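Local coordinates for E2A dna-binding protein (Human adenovirus 5, PDB 2WB0) that binds single-stranded DNA and drives ATP-independent unwinding of the template during elongation of viral strand-displacement replication, while also enhancing initiation, at residues L218-C223 / C294-S299; K241-A246 / V274-N279. One frame throughout, in Å; residues are numbered along the deposited sequence.

How the contacts relate
Contacts 1 and 2 lie side by side, their centres about 8 Å apart, and share one zinc ion: Cys223 and Cys294 come from contact 1, Cys277 from contact 2, and Cys225 completes the four sulfurs. Along the chain contact 2 is nested inside the loop that contact 1 closes, in the order 218-223, 241-246, 274-279, 294-299. Strands 242-246, 271-276 and 297-299 form one antiparallel sheet with 271-276 in the middle, whereas strand 216-220 pairs with 95-99. The Ile298 O to Phe275 N distance of 2.8 Å marks the seam between the contacts, and Pro220 packs on the ring of Phe275. Metal and sheet thus tie together four separate pieces of the chain.

Contact 1: residues L218-C223 / C294-S299; sequences LMPLRC and CDFKIS. With ZN (zinc ion), chain C.
Cys223 and Cys294 meet through a zinc ion, which lies 2.4 Å from Cys223 SG and 2.3 Å from Cys294 SG. Both sulfurs sit between their own backbone N and carbonyl carbon, and this rotation brings each to the metal. Cys294 SG also packs 3.7 Å from Cys223 CB, and it accepts a weak, long bond from Phe296 N (3.6 Å). The backbone just past the ligand therefore folds back over its own thiolate, whose negative charge such an N-H would be expected to ease slightly.

Cys225 and Cys277 complete a four-cysteine site, one of the two zinc sites of this chain. Cys223 and Cys225 come from one loop and Cys277 and Cys294 from much later in the chain, so the metal joins the loop that follows strand 216-220 to the approach to strand 297-299. Asn226 adds a second-shell bond through its OD1 to Cys223 N.

Apolar packing continues inward from the metal along Phe296. With CG anti to the backbone N (chi1 -176°), the ring extends toward the 218-223 segment. Cys223 CA stands over one face, off centre toward the rim, 4.3 Å from the ring centroid and 24° from its normal, a CH-pi contact. At the far end of the ring, Pro220 meets it obliquely: CB lies 3.7 Å from Phe296 CZ, while CG approaches CE2. Nearer the backbone, Cys223 CB touches Phe296 CB at 3.8 Å. Thr66, Met70 and Arg73 of helix 64-83 also pack against this phenylalanine, and Arg73 NH2 bonds Arg222 O.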
loop_
_atom_site.group_PDB
_atom_site.type_symbol
_atom_site.label_atom_id
_atom_site.label_comp_id
_atom_site.label_asym_id
_atom_site.label_seq_id
_atom_site.Cartn_x
_atom_site.Cartn_y
_atom_site.Cartn_z
ATOM N N LEU A 218 0.147 5.560 -5.438
ATOM C CA LEU A 218 0.334 5.760 -4.030
ATOM C C LEU A 218 0.288 4.384 -3.411
ATOM O O LEU A 218 -0.734 3.675 -3.525
ATOM C CB LEU A 218 -0.874 6.504 -3.505
ATOM C CG LEU A 218 -0.976 7.125 -2.131
ATOM C CD1 LEU A 218 -2.308 7.153 -1.479
ATOM C CD2 LEU A 218 0.237 7.317 -1.190
ATOM N N MET A 219 1.367 4.026 -2.750
ATOM C CA MET A 219 1.533 2.671 -2.168
ATOM C C MET A 219 2.117 2.748 -0.791
ATOM O O MET A 219 2.941 3.636 -0.494
ATOM C CB MET A 219 2.423 1.818 -3.087
ATOM C CG MET A 219 3.929 2.323 -3.233
ATOM S SD MET A 219 4.849 1.279 -4.395
ATOM C CE MET A 219 6.394 1.313 -3.545
ATOM N N PRO A 220 1.787 1.776 0.071
ATOM C CA PRO A 220 2.449 1.769 1.366
ATOM C C PRO A 220 3.841 1.133 1.306
ATOM O O PRO A 220 4.029 0.147 0.568
ATOM C CB PRO A 220 1.503 0.914 2.241
ATOM C CG PRO A 220 0.933 -0.107 1.201
ATOM C CD PRO A 220 0.815 0.672 -0.112
ATOM N N LEU A 221 4.766 1.686 2.111
ATOM C CA LEU A 221 6.085 1.131 2.344
ATOM C C LEU A 221 6.116 0.360 3.639
ATOM O O LEU A 221 7.064 -0.445 3.850
ATOM C CB LEU A 221 7.147 2.220 2.382
ATOM C CG LEU A 221 7.459 2.884 1.062
ATOM C CD1 LEU A 221 8.675 3.731 1.357
ATOM C CD2 LEU A 221 7.778 1.885 -0.019
ATOM N N ARG A 222 5.068 0.532 4.475
ATOM C CA ARG A 222 5.085 -0.122 5.787
ATOM C C ARG A 222 3.777 -0.757 6.122
ATOM O O ARG A 222 2.711 -0.159 5.929
ATOM C CB ARG A 222 5.370 0.912 6.904
ATOM C CG ARG A 222 6.592 1.788 6.552
ATOM C CD ARG A 222 7.054 2.677 7.733
ATOM N NE ARG A 222 6.077 3.618 8.291
ATOM C CZ ARG A 222 6.210 4.943 8.303
ATOM N NH1 ARG A 222 7.205 5.574 7.616
ATOM N NH2 ARG A 222 5.255 5.660 8.928
ATOM N N CYS A 223 3.851 -1.981 6.608
ATOM C CA CYS A 223 2.685 -2.635 7.168
ATOM C C CYS A 223 2.911 -2.527 8.709
ATOM O O CYS A 223 3.655 -1.679 9.142
ATOM C CB CYS A 223 2.527 -4.058 6.670
ATOM S SG CYS A 223 3.918 -5.135 7.164
ATOM N N CYS A 294 1.186 -9.640 9.539
ATOM C CA CYS A 294 0.126 -8.869 10.138
ATOM C C CYS A 294 -1.084 -8.910 9.205
ATOM O O CYS A 294 -0.947 -9.406 8.094
ATOM C CB CYS A 294 0.610 -7.490 10.418
ATOM S SG CYS A 294 0.901 -6.526 8.871
ATOM N N ASP A 295 -2.211 -8.337 9.620
ATOM C CA ASP A 295 -3.431 -8.401 8.821
ATOM C C ASP A 295 -3.627 -7.098 7.956
ATOM O O ASP A 295 -4.736 -6.824 7.461
ATOM C CB ASP A 295 -4.632 -8.628 9.761
ATOM C CG ASP A 295 -4.813 -7.482 10.828
ATOM O OD1 ASP A 295 -4.211 -6.356 10.693
ATOM O OD2 ASP A 295 -5.592 -7.675 11.825
ATOM N N PHE A 296 -2.558 -6.305 7.758
ATOM C CA PHE A 296 -2.687 -5.115 6.921
ATOM C C PHE A 296 -3.328 -5.463 5.559
ATOM O O PHE A 296 -2.880 -6.409 4.872
ATOM C CB PHE A 296 -1.274 -4.541 6.754
ATOM C CG PHE A 296 -1.196 -3.217 5.973
ATOM C CD1 PHE A 296 -1.141 -1.991 6.650
ATOM C CD2 PHE A 296 -1.069 -3.226 4.584
ATOM C CE1 PHE A 296 -1.056 -0.756 5.908
ATOM C CE2 PHE A 296 -0.935 -1.982 3.794
ATOM C CZ PHE A 296 -0.948 -0.765 4.441
ATOM N N LYS A 297 -4.331 -4.713 5.095
ATOM C CA LYS A 297 -4.948 -5.043 3.773
ATOM C C LYS A 297 -5.732 -3.834 3.272
ATOM O O LYS A 297 -6.703 -3.373 3.911
ATOM C CB LYS A 297 -5.860 -6.273 3.783
ATOM C CG LYS A 297 -6.393 -6.752 2.393
ATOM C CD LYS A 297 -7.601 -7.716 2.561
ATOM C CE LYS A 297 -7.765 -8.706 1.377
ATOM N NZ LYS A 297 -9.234 -9.113 1.001
ATOM N N ILE A 298 -5.267 -3.288 2.161
ATOM C CA ILE A 298 -5.942 -2.113 1.586
ATOM C C ILE A 298 -5.727 -2.075 0.099
ATOM O O ILE A 298 -4.595 -2.277 -0.367
ATOM C CB ILE A 298 -5.503 -0.789 2.256
ATOM C CG1 ILE A 298 -6.266 0.413 1.647
ATOM C CG2 ILE A 298 -3.903 -0.640 2.208
ATOM C CD1 ILE A 298 -6.325 1.620 2.701
ATOM N N SER A 299 -6.786 -1.774 -0.661
ATOM C CA SER A 299 -6.717 -1.824 -2.113
ATOM C C SER A 299 -6.277 -0.437 -2.522
ATOM O O SER A 299 -6.471 0.540 -1.763
ATOM C CB SER A 299 -8.087 -2.186 -2.777
ATOM O OG SER A 299 -9.076 -1.158 -2.427
HETATM ZN ZN ZN C . 3.020 -7.101 8.144
#

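Contact 2: residues K241-A246 / V274-N279. With ZN (zinc ion), chain C.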
loop_
_atom_site.group_PDB
_atom_site.type_symbol
_atom_site.label_atom_id
_atom_site.label_comp_id
_atom_site.label_asym_id
_atom_site.label_seq_id
_atom_site.Cartn_x
_atom_site.Cartn_y
_atom_site.Cartn_z
ATOM N N LYS A 241 3.199 -6.496 0.294
ATOM C CA LYS A 241 3.040 -7.197 -0.953
ATOM C C LYS A 241 1.971 -6.492 -1.837
ATOM O O LYS A 241 0.976 -5.943 -1.319
ATOM C CB LYS A 241 2.543 -8.639 -0.710
ATOM C CG LYS A 241 2.698 -9.502 -1.936
ATOM C CD LYS A 241 2.151 -10.942 -1.566
ATOM C CE LYS A 241 2.422 -12.083 -2.641
ATOM N NZ LYS A 241 1.637 -11.754 -3.899
ATOM N N LEU A 242 2.173 -6.566 -3.144
ATOM C CA LEU A 242 1.228 -5.999 -4.131
ATOM C C LEU A 242 0.664 -7.126 -4.929
ATOM O O LEU A 242 1.407 -7.842 -5.591
ATOM C CB LEU A 242 1.991 -5.017 -5.089
ATOM C CG LEU A 242 1.149 -4.043 -5.891
ATOM C CD1 LEU A 242 2.098 -2.915 -6.403
ATOM C CD2 LEU A 242 0.476 -4.757 -7.078
ATOM N N THR A 243 -0.661 -7.327 -4.861
ATOM C CA THR A 243 -1.276 -8.475 -5.523
ATOM C C THR A 243 -2.537 -7.991 -6.255
ATOM O O THR A 243 -3.372 -7.302 -5.656
ATOM C CB THR A 243 -1.700 -9.569 -4.456
ATOM O OG1 THR A 243 -0.544 -9.888 -3.692
ATOM C CG2 THR A 243 -2.238 -10.933 -5.171
ATOM N N PRO A 244 -2.695 -8.342 -7.538
ATOM C CA PRO A 244 -3.957 -7.967 -8.184
ATOM C C PRO A 244 -5.117 -8.949 -7.802
ATOM O O PRO A 244 -4.879 -10.179 -7.817
ATOM C CB PRO A 244 -3.644 -8.051 -9.677
ATOM C CG PRO A 244 -2.405 -9.014 -9.776
ATOM C CD PRO A 244 -1.663 -8.892 -8.472
ATOM N N PHE A 245 -6.292 -8.423 -7.445
ATOM C CA PHE A 245 -7.482 -9.266 -7.162
ATOM C C PHE A 245 -8.565 -8.960 -8.203
ATOM O O PHE A 245 -8.882 -7.798 -8.431
ATOM C CB PHE A 245 -8.098 -8.920 -5.805
ATOM C CG PHE A 245 -7.353 -9.448 -4.596
ATOM C CD1 PHE A 245 -5.973 -9.487 -4.528
ATOM C CD2 PHE A 245 -8.092 -9.814 -3.434
ATOM C CE1 PHE A 245 -5.292 -10.047 -3.419
ATOM C CE2 PHE A 245 -7.444 -10.305 -2.273
ATOM C CZ PHE A 245 -6.016 -10.396 -2.265
ATOM N N ALA A 246 -9.151 -9.989 -8.825
ATOM C CA ALA A 246 -10.223 -9.773 -9.788
ATOM C C ALA A 246 -11.457 -9.222 -9.101
ATOM O O ALA A 246 -11.739 -9.612 -7.940
ATOM C CB ALA A 246 -10.589 -11.153 -10.494
ATOM N N VAL A 274 -4.084 -4.796 -4.614
ATOM C CA VAL A 274 -4.327 -4.880 -3.219
ATOM C C VAL A 274 -2.993 -5.024 -2.453
ATOM O O VAL A 274 -2.188 -5.892 -2.792
ATOM C CB VAL A 274 -5.205 -6.115 -2.896
ATOM C CG1 VAL A 274 -5.394 -6.247 -1.402
ATOM C CG2 VAL A 274 -6.581 -6.042 -3.617
ATOM N N PHE A 275 -2.785 -4.202 -1.413
ATOM C CA PHE A 275 -1.609 -4.193 -0.609
ATOM C C PHE A 275 -1.878 -4.994 0.673
ATOM O O PHE A 275 -2.881 -4.719 1.340
ATOM C CB PHE A 275 -1.220 -2.739 -0.208
ATOM C CG PHE A 275 -0.965 -1.834 -1.405
ATOM C CD1 PHE A 275 0.136 -2.060 -2.265
ATOM C CD2 PHE A 275 -1.830 -0.781 -1.657
ATOM C CE1 PHE A 275 0.343 -1.232 -3.374
ATOM C CE2 PHE A 275 -1.634 0.054 -2.776
ATOM C CZ PHE A 275 -0.525 -0.171 -3.607
ATOM N N GLN A 276 -0.954 -5.904 1.028
ATOM C CA GLN A 276 -1.076 -6.699 2.247
ATOM C C GLN A 276 0.203 -6.588 3.004
ATOM O O GLN A 276 1.082 -5.767 2.648
ATOM C CB GLN A 276 -1.430 -8.202 1.945
ATOM C CG GLN A 276 -2.842 -8.294 1.384
ATOM C CD GLN A 276 -3.182 -9.604 0.723
ATOM O OE1 GLN A 276 -3.809 -10.496 1.351
ATOM N NE2 GLN A 276 -2.776 -9.764 -0.512
ATOM N N CYS A 277 0.335 -7.452 4.013
ATOM C CA CYS A 277 1.577 -7.518 4.840
ATOM C C CYS A 277 2.824 -7.645 3.935
ATOM O O CYS A 277 2.712 -8.168 2.835
ATOM C CB CYS A 277 1.541 -8.780 5.701
ATOM S SG CYS A 277 2.966 -8.937 6.799
ATOM N N CYS A 278 3.992 -7.163 4.382
ATOM C CA CYS A 278 5.246 -7.512 3.657
ATOM C C CYS A 278 5.310 -9.018 3.323
ATOM O O CYS A 278 5.698 -9.400 2.207
ATOM C CB CYS A 278 6.489 -7.188 4.482
ATOM S SG CYS A 278 6.732 -5.416 4.720
ATOM N N ASN A 279 4.929 -9.854 4.296
ATOM C CA ASN A 279 5.017 -11.316 4.115
ATOM C C ASN A 279 3.758 -11.970 4.635
ATOM O O ASN A 279 3.733 -12.556 5.714
ATOM C CB ASN A 279 6.217 -11.855 4.841
ATOM C CG ASN A 279 7.485 -11.182 4.404
ATOM O OD1 ASN A 279 7.975 -10.224 5.049
ATOM N ND2 ASN A 279 8.015 -11.634 3.287
HETATM ZN ZN ZN C . 3.020 -7.101 8.144
HETATM O O HOH W 1 -0.901 -8.380 -1.607
#
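The Phe245 ring takes Val274 CG2 over one face, 24° off the normal and 3.9 Å from the centroid, a CH-pi contact displaced toward the rim; Thr243 CB lies in plane at its edge. The Gln276 amide approaches obliquely, its plane 79° from the ring, with NE2 3.7 Å from Phe245 CZ. Lys241 O lies near the plane of the Phe275 ring, at its edge, while Leu242 CG meets Phe275 CE1 at 3.9 Å, the two side chains running alongside each other.

Strands 242-246 and 271-276 are antiparallel: Thr243 and Val274 form a hydrogen-bonded pair, with Thr243 N to Val274 O at 2.9 Å and Val274 N to Thr243 O at 2.8 Å. Leu242 and Phe275 are the adjoining non-hydrogen-bonded pair. Gln276 N bonds Lys241 O, and Lys241 N reaches Cys277 O at 3.1 Å from above that carbonyl plane.

A water links Thr243 OG1, Val274 O and Gln276 NE2, donating to the carbonyl and accepting from the amide. Lys241, bent at chi4 (-66°), brings NZ to Thr243 OG1 at 2.9 Å. Cys277 SG binds zinc, so the Lys241 bond to the same residue's carbonyl probably helps fix the backbone that carries a zinc ligand.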